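Local coordinates for protein TP_0956 (Treponema pallidum subsp. pallidum, PDB 3U64) that probably serves as the lipoprotein T-component of a TRAP transporter, a tetratricopeptide-repeat-like helical protein suited to protein-protein interaction, at residues E261-A266 with K286-L291; A257-A262 with A293-F298. All blocks are in the same frame, centred on the assembly; numbering follows the deposited sequence.

Helix 256-268 meets the C-terminal end of the chain twice, and the pair illustrates how one helix changes its chemistry along its length. In contact 1 (261-266 with 286-291) it lies against helix 278-293, and the four residues that touch are all buried aliphatic ones. Contact 2 (257-262 with 293-298), whose centre is about 8 Å away, lies farther from the centre of the chain and is partly buried; there the same helix offers an aromatic ring to the short helix 295-298. The two contacts touch: Leu291 O packs 3.7 Å from Phe259 CZ. Neither has a hydrogen bond between its segments, but Lys292 forms salt bridges with both Asp264 of contact 1 and Asp260 of contact 2.

Contact 1. Residues E261-A266 with K286-L291; sequences EALDRA and KRARWL. With SO4 (sulfate ion), chain B.
Leu263 CA and Ala288 CA, 5.8 Å apart, mark the register of two helical segments that run nearly antiparallel. The axes of 261-266 and 286-291 approach to 9.5 Å, and their N-to-C directions differ by 149°. No hydrogen bond crosses this interface, which is made by small and branched apolar side chains.

Leu263 carries most of it. Its CD1 meets Leu291 CB at 3.7 Å, while CD2 rests against Ala288 CB at 4.0 Å and also lies near Leu291 CD1. With chi1 at -61°, CG stands opposite the carbonyl carbon, and the branched end reaches between Ala288 and Leu291. The leucine side chains cross at about a right angle. One turn on, Ala266 CB meets Ala288 CB at 4.1 Å, a methyl-to-methyl contact that carries the apolar seam on to the next turn.

Arg289 points away from this seam. Its chain, bent at chi3, takes NH1 to O1 of a sulfate, probably from the crystallisation liquor, in a hydrogen bond of 2.6 Å. The detailed geometry is doubtful, because O1 also crowds Arg289 CD.

At the flank, Asp264 forms a salt bridge with Lys292, and Ala266 O accepts a hydrogen bond from Gln285. Helix 240-250 packs on the neighbouring side, where Leu263 touches Ala246 and Ala266 touches His242, while Leu291 extends the apolar layer to Phe259 and to Phe298 of helix 295-298.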
loop_
_atom_site.group_PDB
_atom_site.type_symbol
_atom_site.label_atom_id
_atom_site.label_comp_id
_atom_site.label_asym_id
_atom_site.label_seq_id
_atom_site.Cartn_x
_atom_site.Cartn_y
_atom_site.Cartn_z
ATOM N N GLU A 261 12.921 20.657 29.069
ATOM C CA GLU A 261 11.630 21.284 29.358
ATOM C C GLU A 261 10.749 21.375 28.116
ATOM O O GLU A 261 9.568 21.043 28.157
ATOM C CB GLU A 261 11.820 22.694 29.914
ATOM C CG GLU A 261 12.390 22.762 31.323
ATOM C CD GLU A 261 12.537 24.200 31.836
ATOM O OE1 GLU A 261 12.206 25.155 31.094
ATOM O OE2 GLU A 261 12.982 24.367 32.991
ATOM N N ALA A 262 11.317 21.856 27.018
ATOM C CA ALA A 262 10.529 22.097 25.817
ATOM C C ALA A 262 9.906 20.795 25.330
ATOM O O ALA A 262 8.708 20.744 25.002
ATOM C CB ALA A 262 11.379 22.739 24.731
ATOM N N LEU A 263 10.713 19.738 25.304
ATOM C CA LEU A 263 10.229 18.427 24.857
ATOM C C LEU A 263 9.247 17.810 25.848
ATOM O O LEU A 263 8.335 17.072 25.458
ATOM C CB LEU A 263 11.390 17.470 24.599
ATOM C CG LEU A 263 12.372 17.927 23.516
ATOM C CD1 LEU A 263 13.527 16.931 23.357
ATOM C CD2 LEU A 263 11.646 18.135 22.195
ATOM N N ASP A 264 9.426 18.107 27.128
ATOM C CA ASP A 264 8.449 17.656 28.116
ATOM C C ASP A 264 7.110 18.338 27.854
ATOM O O ASP A 264 6.051 17.730 27.991
ATOM C CB ASP A 264 8.922 17.943 29.536
ATOM C CG ASP A 264 9.926 16.915 30.035
ATOM O OD1 ASP A 264 10.042 15.840 29.411
ATOM O OD2 ASP A 264 10.594 17.185 31.055
ATOM N N ARG A 265 7.162 19.605 27.469
ATOM C CA ARG A 265 5.948 20.303 27.076
ATOM C C ARG A 265 5.317 19.702 25.809
ATOM O O ARG A 265 4.112 19.496 25.775
ATOM C CB ARG A 265 6.199 21.803 26.950
ATOM C CG ARG A 265 6.384 22.459 28.309
ATOM C CD ARG A 265 6.417 23.964 28.222
ATOM N NE ARG A 265 7.698 24.441 27.717
ATOM C CZ ARG A 265 8.558 25.178 28.417
ATOM N NH1 ARG A 265 8.271 25.540 29.666
ATOM N NH2 ARG A 265 9.703 25.557 27.860
ATOM N N ALA A 266 6.128 19.388 24.797
ATOM C CA ALA A 266 5.616 18.716 23.590
ATOM C C ALA A 266 4.922 17.409 23.941
ATOM O O ALA A 266 3.883 17.091 23.383
ATOM C CB ALA A 266 6.739 18.452 22.578
ATOM N N LYS A 286 6.228 11.419 18.432
ATOM C CA LYS A 286 7.241 10.409 18.110
ATOM C C LYS A 286 8.606 11.057 17.935
ATOM O O LYS A 286 9.610 10.539 18.417
ATOM C CB LYS A 286 6.904 9.655 16.823
ATOM C CG LYS A 286 5.808 8.636 16.947
ATOM C CD LYS A 286 5.819 7.691 15.754
ATOM C CE LYS A 286 7.097 6.848 15.722
ATOM N NZ LYS A 286 7.100 5.846 14.609
ATOM N N ARG A 287 8.640 12.192 17.237
ATOM C CA ARG A 287 9.893 12.905 17.027
ATOM C C ARG A 287 10.521 13.456 18.335
ATOM O O ARG A 287 11.724 13.353 18.540
ATOM C CB ARG A 287 9.700 14.024 16.010
ATOM C CG ARG A 287 10.953 14.831 15.780
ATOM C CD ARG A 287 11.440 14.721 14.352
ATOM N NE ARG A 287 12.655 15.511 14.170
ATOM C CZ ARG A 287 13.879 14.998 14.098
ATOM N NH1 ARG A 287 14.059 13.683 14.169
ATOM N NH2 ARG A 287 14.924 15.800 13.941
ATOM N N ALA A 288 9.701 14.040 19.209
ATOM C CA ALA A 288 10.161 14.532 20.506
ATOM C C ALA A 288 10.670 13.391 21.398
ATOM O O ALA A 288 11.682 13.527 22.069
ATOM C CB ALA A 288 9.033 15.308 21.217
ATOM N N ARG A 289 9.971 12.268 21.394
ATOM C CA ARG A 289 10.453 11.083 22.100
ATOM C C ARG A 289 11.841 10.651 21.606
ATOM O O ARG A 289 12.719 10.313 22.403
ATOM C CB ARG A 289 9.469 9.933 21.923
ATOM C CG ARG A 289 8.849 9.438 23.207
ATOM C CD ARG A 289 7.591 8.625 22.927
ATOM N NE ARG A 289 6.388 9.404 23.226
ATOM C CZ ARG A 289 5.331 9.524 22.420
ATOM N NH1 ARG A 289 5.301 8.911 21.242
ATOM N NH2 ARG A 289 4.294 10.258 22.800
ATOM N N TRP A 290 12.040 10.664 20.291
ATOM C CA TRP A 290 13.339 10.300 19.725
ATOM C C TRP A 290 14.441 11.285 20.140
ATOM O O TRP A 290 15.531 10.884 20.525
ATOM C CB TRP A 290 13.237 10.245 18.211
ATOM C CG TRP A 290 14.495 9.877 17.520
ATOM C CD1 TRP A 290 14.950 8.617 17.267
ATOM C CD2 TRP A 290 15.453 10.773 16.946
ATOM N NE1 TRP A 290 16.141 8.672 16.583
ATOM C CE2 TRP A 290 16.474 9.986 16.376
ATOM C CE3 TRP A 290 15.550 12.167 16.865
ATOM C CZ2 TRP A 290 17.584 10.546 15.733
ATOM C CZ3 TRP A 290 16.659 12.724 16.231
ATOM C CH2 TRP A 290 17.658 11.914 15.670
ATOM N N LEU A 291 14.145 12.576 20.050
ATOM C CA LEU A 291 15.082 13.602 20.483
ATOM C C LEU A 291 15.513 13.377 21.928
ATOM O O LEU A 291 16.709 13.386 22.226
ATOM C CB LEU A 291 14.481 14.997 20.309
ATOM C CG LEU A 291 14.410 15.527 18.874
ATOM C CD1 LEU A 291 13.551 16.780 18.799
ATOM C CD2 LEU A 291 15.816 15.797 18.330
HETATM S S SO4 B . 7.349 5.744 20.020
HETATM O O1 SO4 B . 6.738 6.751 20.880
HETATM O O2 SO4 B . 6.295 4.978 19.357
HETATM O O3 SO4 B . 8.178 6.421 19.028
HETATM O O4 SO4 B . 8.185 4.848 20.816
#

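Contact 2. Residues A257-A262 with A293-F298; sequences AGFDEA and AHVQDF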
loop_
_atom_site.group_PDB
_atom_site.type_symbol
_atom_site.label_atom_id
_atom_site.label_comp_id
_atom_site.label_asym_id
_atom_site.label_seq_id
_atom_site.Cartn_x
_atom_site.Cartn_y
_atom_site.Cartn_z
ATOM N N ALA A 257 19.052 22.126 29.475
ATOM C CA ALA A 257 17.916 22.400 30.354
ATOM C C ALA A 257 16.656 22.758 29.567
ATOM O O ALA A 257 15.629 22.108 29.718
ATOM C CB ALA A 257 18.257 23.513 31.329
ATOM N N GLY A 258 16.743 23.791 28.732
ATOM C CA GLY A 258 15.622 24.228 27.910
ATOM C C GLY A 258 15.138 23.170 26.929
ATOM O O GLY A 258 13.938 22.976 26.753
ATOM N N PHE A 259 16.084 22.488 26.294
ATOM C CA PHE A 259 15.802 21.346 25.433
ATOM C C PHE A 259 14.843 20.367 26.144
ATOM O O PHE A 259 13.783 20.026 25.612
ATOM C CB PHE A 259 17.143 20.694 25.043
ATOM C CG PHE A 259 17.028 19.390 24.256
ATOM C CD1 PHE A 259 17.124 19.384 22.869
ATOM C CD2 PHE A 259 16.895 18.169 24.914
ATOM C CE1 PHE A 259 17.058 18.198 22.151
ATOM C CE2 PHE A 259 16.824 16.976 24.200
ATOM C CZ PHE A 259 16.905 16.991 22.814
ATOM N N ASP A 260 15.195 19.955 27.359
ATOM C CA ASP A 260 14.398 18.974 28.103
ATOM C C ASP A 260 13.002 19.478 28.458
ATOM O O ASP A 260 12.014 18.805 28.171
ATOM C CB ASP A 260 15.136 18.484 29.360
ATOM C CG ASP A 260 16.112 17.341 29.067
ATOM O OD1 ASP A 260 15.863 16.562 28.118
ATOM O OD2 ASP A 260 17.123 17.217 29.795
ATOM N N GLU A 261 12.921 20.657 29.069
ATOM C CA GLU A 261 11.630 21.284 29.358
ATOM C C GLU A 261 10.749 21.375 28.116
ATOM O O GLU A 261 9.568 21.043 28.157
ATOM C CB GLU A 261 11.820 22.694 29.914
ATOM C CG GLU A 261 12.390 22.762 31.323
ATOM C CD GLU A 261 12.537 24.200 31.836
ATOM O OE1 GLU A 261 12.206 25.155 31.094
ATOM O OE2 GLU A 261 12.982 24.367 32.991
ATOM N N ALA A 262 11.317 21.856 27.018
ATOM C CA ALA A 262 10.529 22.097 25.817
ATOM C C ALA A 262 9.906 20.795 25.330
ATOM O O ALA A 262 8.708 20.744 25.002
ATOM C CB ALA A 262 11.379 22.739 24.731
ATOM N N ALA A 293 15.452 10.573 23.669
ATOM C CA ALA A 293 16.278 9.358 23.735
ATOM C C ALA A 293 17.710 9.622 23.257
ATOM O O ALA A 293 18.661 9.032 23.764
ATOM C CB ALA A 293 15.646 8.218 22.933
ATOM N N HIS A 294 17.848 10.525 22.292
ATOM C CA HIS A 294 19.149 10.834 21.716
ATOM C C HIS A 294 19.791 12.112 22.246
ATOM O O HIS A 294 20.637 12.708 21.579
ATOM C CB HIS A 294 19.035 10.921 20.200
ATOM C CG HIS A 294 18.917 9.588 19.540
ATOM N ND1 HIS A 294 19.912 9.062 18.745
ATOM C CD2 HIS A 294 17.933 8.661 19.573
ATOM C CE1 HIS A 294 19.541 7.875 18.307
ATOM N NE2 HIS A 294 18.344 7.606 18.795
ATOM N N VAL A 295 19.405 12.530 23.444
ATOM C CA VAL A 295 19.892 13.809 23.960
ATOM C C VAL A 295 21.427 13.856 24.007
ATOM O O VAL A 295 22.035 14.880 23.691
ATOM C CB VAL A 295 19.290 14.114 25.341
ATOM C CG1 VAL A 295 19.542 12.947 26.306
ATOM C CG2 VAL A 295 19.826 15.459 25.886
ATOM N N GLN A 296 22.045 12.728 24.354
ATOM C CA GLN A 296 23.500 12.632 24.489
ATOM C C GLN A 296 24.263 12.894 23.186
ATOM O O GLN A 296 25.457 13.227 23.205
ATOM C CB GLN A 296 23.878 11.255 25.049
ATOM C CG GLN A 296 23.366 11.001 26.463
ATOM C CD GLN A 296 24.066 11.875 27.484
ATOM O OE1 GLN A 296 23.426 12.481 28.340
ATOM N NE2 GLN A 296 25.394 11.946 27.395
ATOM N N ASP A 297 23.573 12.721 22.061
ATOM C CA ASP A 297 24.131 12.998 20.741
ATOM C C ASP A 297 24.329 14.489 20.551
ATOM O O ASP A 297 25.194 14.907 19.789
ATOM C CB ASP A 297 23.192 12.513 19.629
ATOM C CG ASP A 297 23.011 10.999 19.609
ATOM O OD1 ASP A 297 23.386 10.317 20.590
ATOM O OD2 ASP A 297 22.469 10.500 18.597
ATOM N N PHE A 298 23.522 15.289 21.247
ATOM C CA PHE A 298 23.427 16.717 20.946
ATOM C C PHE A 298 24.118 17.627 21.962
ATOM O O PHE A 298 24.462 18.764 21.638
ATOM C CB PHE A 298 21.955 17.132 20.739
ATOM C CG PHE A 298 21.182 16.165 19.908
ATOM C CD1 PHE A 298 21.592 15.864 18.620
ATOM C CD2 PHE A 298 20.062 15.528 20.419
ATOM C CE1 PHE A 298 20.905 14.954 17.855
ATOM C CE2 PHE A 298 19.357 14.615 19.657
ATOM C CZ PHE A 298 19.782 14.325 18.372
#
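Apolar contacts join Phe259 to Val295 and Phe298, and they make up the close contacts between 257-262 and 293-298. Phe259 CE2 approaches Val295 CG2 at 3.8 Å, with Val295 CB almost as near. At the ring's far end, Phe259 CZ lies 4.2 Å from Phe298 CD2. Both partners approach the Phe259 ring obliquely. A chi1 of 174° sends this ring out from its helix, and in Val295 a chi1 of 54° places CG2 opposite the backbone N, where it meets the ring.

Hydrogen bonds act within 293-298. His294 ND1 donates to Asp297 OD2 at 2.9 Å and 166°; the acceptor lies close to the imidazole plane, but the hydrogen arrives from above the carboxylate plane. The backbone bond from Asp297 N to His294 O links the same pair in the opposite direction, consistent with a firmly held turn where the chain leaves helix 278-293 and begins the weakly bonded helix 295-298.

Charged and polar links flank the aromatic group: Asp260 OD1 pairs with Lys292, and Gln296 OE1 bonds Arg256. Ring contacts widen it, since Phe259 meets Phe299 edge-to-face and His294 stacks on Trp290.

Here a small aromatic-aliphatic cluster seats a C-terminal helical turn against helix 256-268, at the outer end of an all-helical fold whose family belongs to the tetratricopeptide-repeat clan.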